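Local coordinates for conserved hypothetical protein TM0937 (Thermotoga maritima, PDB 2ESH) that is of unknown function but, as a member of the PadR-like family, probably acts as a transcriptional regulator that binds DNA through a helix-turn-helix fold, at residues R95-E98 with D99-R102. Residues are numbered along the deposited sequence; the frame is centred on the assembly and turned at random. Where two conformers were deposited one is given.
Sequences RSLE and DMKR
Leu97 and Met100 meet on the packed side of helix 84-116, CD2 of Leu97 lying 4.2 Å from SD of Met100 as the two side chains cross at a slant. Met100 has CG anti to its carbonyl carbon (chi1 -70°), which brings Met100 CG to 3.1 Å from Ser96 O; the chain then bends at chi3 and its end leads away from 95-98. Both residues reach helix 8-24: Leu97 touches Trp12 and Trp13, Met100 touches Phe9 and Trp12. The turns are joined by four backbone bonds, from Asp99 N to Arg95 O, Met100 N to Ser96 O, Lys101 N to Leu97 O (2.8 Å) and Arg102 N to Glu98 O. The looser, solvent side is carried by Asp99 and Arg102. Here the Arg102 chain bends at chi3 and its end comes back toward 95-98, so that Glu98 O sits over one face of the guanidinium, 3.5 Å above its plane and offset toward the rim. The same group forms a long salt bridge, Arg102 NH1 to Asp99 OD1 at 3.3 Å, reaching the oxygen from above the carboxylate plane. An asparagine in place of Asp99 would probably leave the Arg102 guanidinium without its charged mate and freer to swing into solvent. An i to i+3 ion pair beside an apolar strip marks an amphipathic helix, here the long C-terminal helix, consistent with that of PadR-like winged helix-turn-helix proteins, which packs on helix 8-24.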
loop_
_atom_site.group_PDB
_atom_site.type_symbol
_atom_site.label_atom_id
_atom_site.label_comp_id
_atom_site.label_asym_id
_atom_site.label_seq_id
_atom_site.Cartn_x
_atom_site.Cartn_y
_atom_site.Cartn_z
ATOM N N ARG A 95 -11.556 5.329 -3.458
ATOM C CA ARG A 95 -12.225 6.338 -4.223
ATOM C C ARG A 95 -11.191 7.136 -5.032
ATOM O O ARG A 95 -11.463 7.570 -6.177
ATOM C CB ARG A 95 -12.957 7.271 -3.241
ATOM C CG ARG A 95 -13.463 8.583 -3.919
ATOM C CD ARG A 95 -14.449 9.299 -3.061
ATOM N NE ARG A 95 -15.740 8.609 -3.064
ATOM C CZ ARG A 95 -16.824 9.001 -2.376
ATOM N NH1 ARG A 95 -16.793 10.078 -1.591
ATOM N NH2 ARG A 95 -17.921 8.288 -2.453
ATOM N N SER A 96 -10.035 7.403 -4.430
ATOM C CA SER A 96 -8.961 8.112 -5.139
ATOM C C SER A 96 -8.321 7.353 -6.309
ATOM O O SER A 96 -7.847 7.954 -7.261
ATOM C CB SER A 96 -7.843 8.414 -4.199
ATOM O OG SER A 96 -8.111 9.555 -3.468
ATOM N N LEU A 97 -8.250 6.029 -6.204
ATOM C CA LEU A 97 -7.817 5.183 -7.309
ATOM C C LEU A 97 -8.774 5.342 -8.486
ATOM O O LEU A 97 -8.303 5.404 -9.646
ATOM C CB LEU A 97 -7.686 3.703 -6.889
ATOM C CG LEU A 97 -6.530 3.359 -5.927
ATOM C CD1 LEU A 97 -6.654 1.903 -5.480
ATOM C CD2 LEU A 97 -5.135 3.568 -6.605
ATOM N N GLU A 98 -10.087 5.400 -8.196
ATOM C CA GLU A 98 -11.119 5.690 -9.220
ATOM C C GLU A 98 -10.966 7.081 -9.848
ATOM O O GLU A 98 -11.164 7.249 -11.053
ATOM C CB GLU A 98 -12.515 5.522 -8.647
ATOM C CG GLU A 98 -12.843 4.089 -8.264
ATOM C CD GLU A 98 -13.920 3.972 -7.215
ATOM O OE1 GLU A 98 -14.480 5.006 -6.723
ATOM O OE2 GLU A 98 -14.221 2.818 -6.877
ATOM N N ASP A 99 -10.604 8.070 -9.028
ATOM C CA ASP A 99 -10.222 9.417 -9.497
ATOM C C ASP A 99 -9.034 9.301 -10.473
ATOM O O ASP A 99 -9.049 9.833 -11.565
ATOM C CB ASP A 99 -9.781 10.295 -8.306
ATOM C CG ASP A 99 -10.930 10.766 -7.465
ATOM O OD1 ASP A 99 -12.083 10.492 -7.884
ATOM O OD2 ASP A 99 -10.703 11.393 -6.384
ATOM N N MET A 100 -8.011 8.575 -10.054
ATOM C CA MET A 100 -6.757 8.508 -10.797
ATOM C C MET A 100 -7.039 7.830 -12.081
ATOM O O MET A 100 -6.610 8.299 -13.089
ATOM C CB MET A 100 -5.689 7.671 -10.068
ATOM C CG MET A 100 -5.141 8.297 -8.816
ATOM S SD MET A 100 -3.804 7.186 -8.163
ATOM C CE MET A 100 -2.759 7.146 -9.625
ATOM N N LYS A 101 -7.802 6.756 -12.041
ATOM C CA LYS A 101 -8.053 5.990 -13.224
ATOM C C LYS A 101 -8.836 6.806 -14.257
ATOM O O LYS A 101 -8.575 6.690 -15.441
ATOM C CB LYS A 101 -8.688 4.593 -12.901
ATOM C CG LYS A 101 -9.507 4.061 -14.049
ATOM C CD LYS A 101 -10.099 2.712 -13.797
ATOM C CE LYS A 101 -11.369 2.738 -12.974
ATOM N NZ LYS A 101 -12.033 1.427 -13.361
ATOM N N ARG A 102 -9.765 7.644 -13.808
ATOM C CA ARG A 102 -10.575 8.488 -14.697
ATOM C C ARG A 102 -9.665 9.528 -15.303
ATOM O O ARG A 102 -9.692 9.803 -16.467
ATOM C CB ARG A 102 -11.691 9.187 -13.908
ATOM C CG ARG A 102 -12.834 9.848 -14.726
ATOM C CD ARG A 102 -13.918 10.505 -13.753
ATOM N NE ARG A 102 -14.212 9.574 -12.627
ATOM C CZ ARG A 102 -13.943 9.798 -11.326
ATOM N NH1 ARG A 102 -13.325 10.937 -10.883
ATOM N NH2 ARG A 102 -14.241 8.811 -10.468
#